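Local coordinates for hypothetical protein PA3967 (PDB 1TU9) that binds heme in a globin fold and may, as in its family, bind or carry oxygen, although its physiological role is not established, at residues A[11-16]-A[52-57]; A[77-80]-A[85-88]; A[28-33]-A[39-44]. All blocks are in the same frame, centred on the assembly; numbering follows the deposited sequence.

Contact 1 (A[11-16]-A[52-57])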
loop_
_atom_site.group_PDB
_atom_site.type_symbol
_atom_site.label_atom_id
_atom_site.label_comp_id
_atom_site.label_asym_id
_atom_site.label_seq_id
_atom_site.Cartn_x
_atom_site.Cartn_y
_atom_site.Cartn_z
ATOM N N GLN A 11 -4.546 -14.228 -2.451
ATOM C CA GLN A 11 -4.008 -15.145 -3.455
ATOM C C GLN A 11 -3.039 -14.405 -4.364
ATOM O O GLN A 11 -1.933 -14.874 -4.644
ATOM C CB GLN A 11 -5.148 -15.741 -4.268
ATOM C CG GLN A 11 -6.046 -16.686 -3.462
ATOM C CD GLN A 11 -7.289 -17.108 -4.200
ATOM O OE1 GLN A 11 -7.325 -17.064 -5.430
ATOM N NE2 GLN A 11 -8.308 -17.529 -3.460
ATOM N N SER A 12 -3.443 -13.220 -4.795
ATOM C CA SER A 12 -2.606 -12.382 -5.648
ATOM C C SER A 12 -1.326 -11.944 -4.936
ATOM O O SER A 12 -0.230 -12.013 -5.506
ATOM C CB SER A 12 -3.405 -11.177 -6.119
ATOM O OG SER A 12 -2.596 -10.256 -6.820
ATOM N N TYR A 13 -1.445 -11.534 -3.685
ATOM C CA TYR A 13 -0.298 -11.056 -2.933
ATOM C C TYR A 13 0.704 -12.184 -2.699
ATOM O O TYR A 13 1.896 -11.946 -2.674
ATOM C CB TYR A 13 -0.751 -10.475 -1.611
ATOM C CG TYR A 13 0.294 -9.689 -0.840
ATOM C CD1 TYR A 13 1.044 -8.691 -1.448
ATOM C CD2 TYR A 13 0.467 -9.896 0.520
ATOM C CE1 TYR A 13 1.949 -7.935 -0.721
ATOM C CE2 TYR A 13 1.375 -9.142 1.257
ATOM C CZ TYR A 13 2.112 -8.164 0.625
ATOM O OH TYR A 13 3.005 -7.366 1.318
ATOM N N GLY A 14 0.235 -13.418 -2.538
ATOM C CA GLY A 14 1.137 -14.546 -2.433
ATOM C C GLY A 14 1.970 -14.712 -3.677
ATOM O O GLY A 14 3.185 -14.914 -3.592
ATOM N N ARG A 15 1.341 -14.617 -4.841
ATOM C CA ARG A 15 2.076 -14.664 -6.097
ATOM C C ARG A 15 3.033 -13.475 -6.227
ATOM O O ARG A 15 4.135 -13.638 -6.719
ATOM C CB ARG A 15 1.135 -14.739 -7.295
ATOM C CG ARG A 15 0.348 -16.039 -7.369
ATOM C CD ARG A 15 -0.500 -16.194 -8.617
ATOM N NE ARG A 15 -1.599 -15.246 -8.679
ATOM C CZ ARG A 15 -2.826 -15.444 -8.216
ATOM N NH1 ARG A 15 -3.161 -16.552 -7.583
ATOM N NH2 ARG A 15 -3.712 -14.479 -8.358
ATOM N N CYS A 16 2.633 -12.292 -5.772
ATOM C CA CYS A 16 3.491 -11.117 -5.860
ATOM C C CYS A 16 4.732 -11.263 -4.989
ATOM O O CYS A 16 5.847 -10.973 -5.430
ATOM C CB CYS A 16 2.737 -9.857 -5.447
ATOM S SG CYS A 16 1.488 -9.292 -6.620
ATOM N N LEU A 52 9.065 -3.173 5.643
ATOM C CA LEU A 52 7.979 -2.516 6.338
ATOM C C LEU A 52 6.720 -2.496 5.493
ATOM O O LEU A 52 5.628 -2.744 6.001
ATOM C CB LEU A 52 8.377 -1.098 6.742
ATOM C CG LEU A 52 9.468 -1.019 7.815
ATOM C CD1 LEU A 52 9.908 0.436 8.036
ATOM C CD2 LEU A 52 8.991 -1.627 9.117
ATOM N N LEU A 53 6.849 -2.212 4.208
ATOM C CA LEU A 53 5.680 -2.184 3.340
ATOM C C LEU A 53 5.034 -3.551 3.201
ATOM O O LEU A 53 3.815 -3.659 3.169
ATOM C CB LEU A 53 6.057 -1.661 1.961
ATOM C CG LEU A 53 4.879 -1.533 0.987
ATOM C CD1 LEU A 53 3.887 -0.504 1.490
ATOM C CD2 LEU A 53 5.386 -1.172 -0.392
ATOM N N ARG A 54 5.841 -4.596 3.123
ATOM C CA ARG A 54 5.304 -5.946 3.016
ATOM C C ARG A 54 4.385 -6.221 4.199
ATOM O O ARG A 54 3.285 -6.752 4.034
ATOM C CB ARG A 54 6.440 -6.959 2.930
ATOM C CG ARG A 54 5.983 -8.397 2.832
ATOM C CD ARG A 54 7.133 -9.304 2.493
ATOM N NE ARG A 54 6.741 -10.701 2.607
ATOM C CZ ARG A 54 7.468 -11.724 2.165
ATOM N NH1 ARG A 54 8.606 -11.524 1.518
ATOM N NH2 ARG A 54 7.025 -12.964 2.339
ATOM N N ALA A 55 4.831 -5.856 5.392
ATOM C CA ALA A 55 4.054 -6.040 6.606
ATOM C C ALA A 55 2.866 -5.079 6.649
ATOM O O ALA A 55 1.806 -5.446 7.147
ATOM C CB ALA A 55 4.947 -5.852 7.828
ATOM N N GLY A 56 3.031 -3.859 6.136
ATOM C CA GLY A 56 1.961 -2.875 6.123
ATOM C C GLY A 56 0.793 -3.287 5.245
ATOM O O GLY A 56 -0.371 -3.136 5.622
ATOM N N ILE A 57 1.091 -3.814 4.069
ATOM C CA ILE A 57 0.055 -4.346 3.193
ATOM C C ILE A 57 -0.657 -5.501 3.908
ATOM O O ILE A 57 -1.884 -5.600 3.865
ATOM C CB ILE A 57 0.639 -4.767 1.835
ATOM C CG1 ILE A 57 1.071 -3.514 1.061
ATOM C CG2 ILE A 57 -0.409 -5.523 1.035
ATOM C CD1 ILE A 57 1.868 -3.794 -0.208
#

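Contact 2 (A[77-80]-A[85-88]). With HEM (protoporphyrin IX containing Fe), chain B.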
loop_
_atom_site.group_PDB
_atom_site.type_symbol
_atom_site.label_atom_id
_atom_site.label_comp_id
_atom_site.label_asym_id
_atom_site.label_seq_id
_atom_site.Cartn_x
_atom_site.Cartn_y
_atom_site.Cartn_z
ATOM N N ALA A 77 -2.232 7.851 12.617
ATOM C CA ALA A 77 -1.495 8.788 13.459
ATOM C C ALA A 77 -0.090 9.043 12.891
ATOM O O ALA A 77 0.345 10.185 12.787
ATOM C CB ALA A 77 -1.410 8.273 14.894
ATOM N N SER A 78 0.613 7.990 12.507
ATOM C CA SER A 78 1.995 8.125 12.073
ATOM C C SER A 78 2.136 8.859 10.756
ATOM O O SER A 78 3.157 9.519 10.535
ATOM C CB SER A 78 2.682 6.762 11.997
ATOM O OG SER A 78 2.192 5.954 10.950
ATOM N N HIS A 79 1.120 8.766 9.899
ATOM C CA HIS A 79 1.156 9.399 8.590
ATOM C C HIS A 79 0.427 10.748 8.597
ATOM O O HIS A 79 0.351 11.429 7.581
ATOM C CB HIS A 79 0.616 8.445 7.510
ATOM C CG HIS A 79 1.585 7.357 7.144
ATOM N ND1 HIS A 79 2.075 6.465 8.071
ATOM C CD2 HIS A 79 2.169 7.030 5.967
ATOM C CE1 HIS A 79 2.921 5.636 7.478
ATOM N NE2 HIS A 79 3.009 5.963 6.202
ATOM N N SER A 80 -0.077 11.146 9.764
ATOM C CA SER A 80 -0.842 12.386 9.895
ATOM C C SER A 80 0.042 13.610 9.749
ATOM O O SER A 80 1.269 13.541 9.820
ATOM C CB SER A 80 -1.557 12.446 11.251
ATOM O OG SER A 80 -0.622 12.664 12.294
ATOM N N ASP A 85 3.365 13.454 7.954
ATOM C CA ASP A 85 2.703 14.491 7.150
ATOM C C ASP A 85 2.549 14.053 5.694
ATOM O O ASP A 85 3.153 14.621 4.782
ATOM C CB ASP A 85 3.407 15.850 7.295
ATOM C CG ASP A 85 2.625 16.983 6.695
ATOM O OD1 ASP A 85 1.466 16.782 6.295
ATOM O OD2 ASP A 85 3.110 18.133 6.613
ATOM N N ILE A 86 1.678 13.069 5.494
ATOM C CA ILE A 86 1.413 12.495 4.179
ATOM C C ILE A 86 0.024 12.955 3.740
ATOM O O ILE A 86 -0.982 12.499 4.265
ATOM C CB ILE A 86 1.481 10.954 4.231
ATOM C CG1 ILE A 86 2.826 10.486 4.810
ATOM C CG2 ILE A 86 1.206 10.374 2.847
ATOM C CD1 ILE A 86 4.064 11.077 4.167
ATOM N N ARG A 87 -0.014 13.871 2.778
ATOM C CA ARG A 87 -1.276 14.434 2.310
ATOM C C ARG A 87 -2.144 13.352 1.674
ATOM O O ARG A 87 -1.625 12.456 0.996
ATOM C CB ARG A 87 -1.024 15.566 1.313
ATOM C CG ARG A 87 -0.510 16.815 1.989
ATOM C CD ARG A 87 -0.020 17.897 1.056
ATOM N NE ARG A 87 0.855 18.828 1.769
ATOM C CZ ARG A 87 1.588 19.780 1.196
ATOM N NH1 ARG A 87 1.568 19.956 -0.123
ATOM N NH2 ARG A 87 2.349 20.564 1.951
ATOM N N PRO A 88 -3.456 13.412 1.902
ATOM C CA PRO A 88 -4.359 12.382 1.372
ATOM C C PRO A 88 -4.206 12.096 -0.128
ATOM O O PRO A 88 -4.338 10.943 -0.520
ATOM C CB PRO A 88 -5.747 12.942 1.701
ATOM C CG PRO A 88 -5.505 13.682 2.969
ATOM C CD PRO A 88 -4.177 14.369 2.766
HETATM C CHA HEM B . 6.702 4.862 6.945
HETATM C CHB HEM B . 3.048 1.854 5.528
HETATM C CHC HEM B . 1.455 5.271 2.644
HETATM C CHD HEM B . 5.479 7.847 3.304
HETATM C C1A HEM B . 5.795 3.801 6.858
HETATM C C2A HEM B . 5.779 2.613 7.701
HETATM C C3A HEM B . 4.802 1.791 7.314
HETATM C C4A HEM B . 4.119 2.399 6.197
HETATM C CMA HEM B . 4.452 0.428 7.955
HETATM C CAA HEM B . 6.741 2.362 8.867
HETATM C CBA HEM B . 5.968 2.496 10.187
HETATM C CGA HEM B . 5.062 3.711 10.236
HETATM O O1A HEM B . 5.580 4.851 10.258
HETATM O O2A HEM B . 3.809 3.558 10.269
HETATM C C1B HEM B . 2.254 2.507 4.634
HETATM C C2B HEM B . 1.031 2.044 3.993
HETATM C C3B HEM B . 0.580 3.005 3.192
HETATM C C4B HEM B . 1.544 4.101 3.313
HETATM C CMB HEM B . 0.391 0.651 4.203
HETATM C CAB HEM B . -0.674 2.977 2.277
HETATM C CBB HEM B . -1.840 2.451 2.667
HETATM C C1C HEM B . 2.452 6.208 2.530
HETATM C C2C HEM B . 2.433 7.248 1.553
HETATM C C3C HEM B . 3.549 7.954 1.695
HETATM C C4C HEM B . 4.295 7.386 2.791
HETATM C CMC HEM B . 1.298 7.450 0.546
HETATM C CAC HEM B . 3.910 9.177 0.845
HETATM C CBC HEM B . 5.162 9.487 0.544
HETATM C C1D HEM B . 6.173 7.322 4.352
HETATM C C2D HEM B . 7.398 7.871 4.838
HETATM C C3D HEM B . 7.817 6.967 5.970
HETATM C C4D HEM B . 6.799 5.934 6.059
HETATM C CMD HEM B . 8.126 9.111 4.311
HETATM C CAD HEM B . 9.112 7.154 6.769
HETATM C CBD HEM B . 10.296 6.681 5.908
HETATM C CGD HEM B . 11.621 6.941 6.602
HETATM O O1D HEM B . 12.006 8.132 6.729
HETATM O O2D HEM B . 12.296 5.971 7.044
HETATM N NA HEM B . 4.764 3.612 5.962
HETATM N NB HEM B . 2.538 3.781 4.205
HETATM N NC HEM B . 3.602 6.299 3.283
HETATM N ND HEM B . 5.848 6.199 5.084
HETATM FE FE HEM B . 4.241 4.994 4.751
HETATM O O HOH W 1 -2.121 10.467 5.772
#

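Contact 3 (A[28-33]-A[39-44]). With HEM (protoporphyrin IX containing Fe), chain B; PPI (propanoic acid), chain C; EDO (1,2-ethanediol), chain D.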
loop_
_atom_site.group_PDB
_atom_site.type_symbol
_atom_site.label_atom_id
_atom_site.label_comp_id
_atom_site.label_asym_id
_atom_site.label_seq_id
_atom_site.Cartn_x
_atom_site.Cartn_y
_atom_site.Cartn_z
ATOM N N ARG A 28 9.941 1.874 -7.320
ATOM C CA ARG A 28 10.346 2.575 -8.523
ATOM C C ARG A 28 9.146 3.345 -9.092
ATOM O O ARG A 28 9.248 4.512 -9.449
ATOM C CB ARG A 28 10.931 1.616 -9.562
ATOM C CG ARG A 28 11.312 2.285 -10.860
ATOM C CD ARG A 28 12.131 1.406 -11.776
ATOM N NE ARG A 28 11.554 0.078 -11.981
ATOM C CZ ARG A 28 10.635 -0.222 -12.889
ATOM N NH1 ARG A 28 10.115 0.714 -13.665
ATOM N NH2 ARG A 28 10.228 -1.469 -13.025
ATOM N N HIS A 29 7.997 2.680 -9.175
ATOM C CA HIS A 29 6.817 3.338 -9.725
ATOM C C HIS A 29 6.325 4.474 -8.814
ATOM O O HIS A 29 5.936 5.538 -9.279
ATOM C CB HIS A 29 5.668 2.358 -9.905
ATOM C CG HIS A 29 5.984 1.197 -10.787
ATOM N ND1 HIS A 29 6.684 1.311 -11.966
ATOM C CD2 HIS A 29 5.632 -0.103 -10.685
ATOM C CE1 HIS A 29 6.765 0.120 -12.542
ATOM N NE2 HIS A 29 6.146 -0.756 -11.778
ATOM N N PHE A 30 6.322 4.215 -7.515
ATOM C CA PHE A 30 5.816 5.171 -6.537
ATOM C C PHE A 30 6.690 6.436 -6.520
ATOM O O PHE A 30 6.183 7.556 -6.611
ATOM C CB PHE A 30 5.775 4.480 -5.173
ATOM C CG PHE A 30 5.091 5.271 -4.069
ATOM C CD1 PHE A 30 3.991 6.081 -4.301
ATOM C CD2 PHE A 30 5.523 5.120 -2.771
ATOM C CE1 PHE A 30 3.366 6.766 -3.241
ATOM C CE2 PHE A 30 4.897 5.785 -1.722
ATOM C CZ PHE A 30 3.814 6.595 -1.970
ATOM N N LEU A 31 7.999 6.257 -6.440
ATOM C CA LEU A 31 8.920 7.394 -6.465
ATOM C C LEU A 31 8.801 8.180 -7.768
ATOM O O LEU A 31 8.860 9.410 -7.763
ATOM C CB LEU A 31 10.363 6.926 -6.290
ATOM C CG LEU A 31 10.712 6.339 -4.937
ATOM C CD1 LEU A 31 12.037 5.576 -4.987
ATOM C CD2 LEU A 31 10.770 7.442 -3.958
ATOM N N ALA A 32 8.626 7.480 -8.889
ATOM C CA ALA A 32 8.558 8.135 -10.193
ATOM C C ALA A 32 7.304 8.983 -10.347
ATOM O O ALA A 32 7.274 9.899 -11.169
ATOM C CB ALA A 32 8.616 7.099 -11.292
ATOM N N SER A 33 6.271 8.685 -9.566
ATOM C CA SER A 33 4.967 9.310 -9.751
ATOM C C SER A 33 4.893 10.788 -9.367
ATOM O O SER A 33 4.035 11.498 -9.869
ATOM C CB SER A 33 3.891 8.528 -8.997
ATOM O OG SER A 33 3.970 8.710 -7.605
ATOM N N ALA A 39 10.799 13.362 -2.427
ATOM C CA ALA A 39 11.252 14.196 -1.302
ATOM C C ALA A 39 11.004 13.519 0.035
ATOM O O ALA A 39 11.833 13.587 0.943
ATOM C CB ALA A 39 10.567 15.561 -1.344
ATOM N N LYS A 40 9.872 12.844 0.163
ATOM C CA LYS A 40 9.549 12.200 1.421
ATOM C C LYS A 40 10.519 11.069 1.751
ATOM O O LYS A 40 10.817 10.839 2.929
ATOM C CB LYS A 40 8.118 11.670 1.403
ATOM C CG LYS A 40 7.042 12.712 1.613
ATOM C CD LYS A 40 6.979 13.210 3.049
ATOM C CE LYS A 40 5.951 14.307 3.175
ATOM N NZ LYS A 40 6.013 14.980 4.485
ATOM N N PHE A 41 10.993 10.356 0.723
ATOM C CA PHE A 41 11.831 9.166 0.911
ATOM C C PHE A 41 13.327 9.421 0.693
ATOM O O PHE A 41 14.120 8.487 0.683
ATOM C CB PHE A 41 11.353 8.038 -0.015
ATOM C CG PHE A 41 10.068 7.405 0.420
ATOM C CD1 PHE A 41 8.904 7.573 -0.305
ATOM C CD2 PHE A 41 10.022 6.640 1.572
ATOM C CE1 PHE A 41 7.718 6.981 0.120
ATOM C CE2 PHE A 41 8.850 6.053 1.992
ATOM C CZ PHE A 41 7.695 6.219 1.262
ATOM N N ALA A 42 13.738 10.691 0.587
ATOM C CA ALA A 42 15.115 11.017 0.226
ATOM C C ALA A 42 16.155 10.480 1.202
ATOM O O ALA A 42 17.289 10.216 0.802
ATOM C CB ALA A 42 15.267 12.520 0.060
ATOM N N THR A 43 15.796 10.350 2.479
ATOM C CA THR A 43 16.697 9.766 3.474
ATOM C C THR A 43 16.011 8.621 4.195
ATOM O O THR A 43 15.987 8.563 5.406
ATOM C CB THR A 43 17.230 10.816 4.485
ATOM O OG1 THR A 43 16.150 11.459 5.167
ATOM C CG2 THR A 43 17.984 11.928 3.794
ATOM N N THR A 44 15.473 7.701 3.398
ATOM C CA THR A 44 14.924 6.432 3.853
ATOM C C THR A 44 15.810 5.276 3.389
ATOM O O THR A 44 16.271 5.262 2.247
ATOM C CB THR A 44 13.494 6.286 3.281
ATOM O OG1 THR A 44 12.651 7.302 3.838
ATOM C CG2 THR A 44 12.847 4.932 3.666
HETATM C CHA HEM B . 6.702 4.862 6.945
HETATM C CHB HEM B . 3.048 1.854 5.528
HETATM C CHC HEM B . 1.455 5.271 2.644
HETATM C CHD HEM B . 5.479 7.847 3.304
HETATM C C1A HEM B . 5.795 3.801 6.858
HETATM C C2A HEM B . 5.779 2.613 7.701
HETATM C C3A HEM B . 4.802 1.791 7.314
HETATM C C4A HEM B . 4.119 2.399 6.197
HETATM C CMA HEM B . 4.452 0.428 7.955
HETATM C CAA HEM B . 6.741 2.362 8.867
HETATM C CBA HEM B . 5.968 2.496 10.187
HETATM C CGA HEM B . 5.062 3.711 10.236
HETATM O O1A HEM B . 5.580 4.851 10.258
HETATM O O2A HEM B . 3.809 3.558 10.269
HETATM C C1B HEM B . 2.254 2.507 4.634
HETATM C C2B HEM B . 1.031 2.044 3.993
HETATM C C3B HEM B . 0.580 3.005 3.192
HETATM C C4B HEM B . 1.544 4.101 3.313
HETATM C CMB HEM B . 0.391 0.651 4.203
HETATM C CAB HEM B . -0.674 2.977 2.277
HETATM C CBB HEM B . -1.840 2.451 2.667
HETATM C C1C HEM B . 2.452 6.208 2.530
HETATM C C2C HEM B . 2.433 7.248 1.553
HETATM C C3C HEM B . 3.549 7.954 1.695
HETATM C C4C HEM B . 4.295 7.386 2.791
HETATM C CMC HEM B . 1.298 7.450 0.546
HETATM C CAC HEM B . 3.910 9.177 0.845
HETATM C CBC HEM B . 5.162 9.487 0.544
HETATM C C1D HEM B . 6.173 7.322 4.352
HETATM C C2D HEM B . 7.398 7.871 4.838
HETATM C C3D HEM B . 7.817 6.967 5.970
HETATM C C4D HEM B . 6.799 5.934 6.059
HETATM C CMD HEM B . 8.126 9.111 4.311
HETATM C CAD HEM B . 9.112 7.154 6.769
HETATM C CBD HEM B . 10.296 6.681 5.908
HETATM C CGD HEM B . 11.621 6.941 6.602
HETATM O O1D HEM B . 12.006 8.132 6.729
HETATM O O2D HEM B . 12.296 5.971 7.044
HETATM N NA HEM B . 4.764 3.612 5.962
HETATM N NB HEM B . 2.538 3.781 4.205
HETATM N NC HEM B . 3.602 6.299 3.283
HETATM N ND HEM B . 5.848 6.199 5.084
HETATM FE FE HEM B . 4.241 4.994 4.751
HETATM C C1 PPI C . 5.689 3.648 2.730
HETATM C C2 PPI C . 4.561 3.655 1.767
HETATM C C3 PPI C . 5.060 3.037 0.530
HETATM O O1 PPI C . 5.600 4.119 3.819
HETATM O O2 PPI C . 6.869 3.121 2.363
HETATM C C1 EDO D . 12.196 11.608 7.175
HETATM O O1 EDO D . 13.265 11.590 6.254
HETATM C C2 EDO D . 10.890 11.234 6.497
HETATM O O2 EDO D . 10.486 12.192 5.526
#

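Contact 1 (A[11-16]-A[52-57])
Tyr13 spans the distance between two helices and meets Arg54 with its hydroxyl and Ile57 with a ring face. The helical segments 11-16 and 52-57 run nearly antiparallel, at 167°, but their axes come no closer than 12.6 Å. At that separation the backbones do not touch, and the bridge is made by the length of one aromatic side chain. With chi1 at -168°, Tyr13 CG lies opposite its backbone N, and the phenol points across the gap. Its OH donates to the backbone Arg54 O at 2.8 Å, lying in the carbonyl plane and on a lone pair, with a C=O...OH angle of 108°. The carbonyl is thus approached from its flank rather than end-on, and Arg54 O lies near the plane of the phenol at the ring edge.

Ile57 comes from a different direction. Its CG2 branch sits over one face of the Tyr13 ring, 3.9 Å from the centroid, a CH-pi contact displaced toward the rim; the shortest carbon pair is Tyr13 CZ to Ile57 CG2, 3.7 Å. Ile57 CB also approaches Tyr13 OH, at 3.6 Å. Beside the hydroxyl, Arg54 adds the start of its extended chain, with CG 3.5 Å from Tyr13 OH. The ring is therefore fixed in two senses: the hydrogen bond sets where its end lies, and the methyl restricts one face.

Phe23 of helix 22-32 touches both Tyr13 and Arg54, while Trp94 and Trp117 touch Ile57. One turn back along helix 46-64, Leu53 lines the pocket of the bound propanoic acid. The order of the helices matches the globin fold, in which this is a contact between the first (A) helix and the distal E helix.

Contact 2 (A[77-80]-A[85-88])
Ser80 and Asp85, with His79 and Ile86 next to them, close a short turn by two backbone bonds. Asp85 N donates to Ser80 O at 2.8 Å and Ile86 N to His79 O at 3.0 Å. A water near His79 O also lies 2.8 Å from Ile86 O.

The pinned backbone carries the proximal histidine of a globin. His79 NE2 binds the heme iron at 2.1 Å, while on the other side of the ring ND1 donates to Ser78 OG at 2.9 Å, with the acceptor close to the imidazole plane. Together with the iron bond it limits the ring's rotation above the porphyrin, and it would tend to make the nitrogen ligand more electron-rich. Ser78 OG lies 3.0 Å from the propionate oxygen O2A of the heme.

Apolar contacts follow. Ile86 runs alongside His79, its CG1 3.7 Å from His79 CD2, and its CG2 lies 3.6 Å from heme C3C.

The turn joins the end of helix 70-78 to helix 90-105, whose Tyr91 touches both His79 and Ile86; Asp85 OD1 bonds to Tyr132 OH, just beyond helix 111-130.

Contact 3 (A[28-33]-A[39-44])
Phe30 and Phe41 meet on the distal side of the heme in a globin pocket, and the sequence places Phe41 just after the short helix 35-40, where globins carry their CD1 phenylalanine. The tight part of the contact is aromatic. Phe30 CE2 lies 3.6 Å from Phe41 CE1, near the plane of the Phe41 ring and at its edge. The centroids are 5.9 Å apart and the planes at 64°, so the rings meet at a slant. Different first torsions bring the rings together: Phe30 has CG anti to the backbone N (chi1 -172°), whereas Phe41 has CG anti to the carbonyl carbon (chi1 -73°).

Both rings continue into the ligands. Phe41 CZ reaches to 3.4 Å from the heme meso carbon CHD, and the heme methyl CMD lies over one face of that ring. Phe30 turns its edge to the heme, with CZ 3.7 Å from CMC. Between them they border the propanoic acid whose O1 binds the iron at 1.9 Å; Tyr27 OH and Gln49 NE2 also hydrogen-bond this ligand. Trp94 packs edge-to-face with Phe30 and extends the aromatic wall into helix 90-105.

Packing is looser toward the surface. There Leu31, partly exposed, meets Phe41 at a longer range, CD2 to CB at 4.0 Å, though it buries about as much surface there as Phe30, and no hydrogen bond joins the two segments. A molecule of 1,2-ethanediol, probably from the crystallisation liquor, has settled beside the end of the helix and the heme rim, and its O2 donates a hydrogen bond to the backbone Lys40 O at 2.9 Å.

In the fold
From the N terminus, helix 5-17 supplies the first half of contact 1, which is completed only when helix 46-64 arrives, closing a loop over residues 17-51. Contact 3 is nested inside that loop: the residues between its segments, 34-38, are mostly helical, so helix 22-32 meets the end of helix 35-40 after a short connection. Contact 2 follows in series, closing the four-residue turn 81-84 after helix 70-78. Contacts 1 and 2 lie on opposite sides of the chain's centre, one joining the first helix to the distal helix, the other holding the proximal ligand. Contacts 2 and 3 both touch the heme and each other, with Lys40 NZ 2.9 Å from Asp85 O.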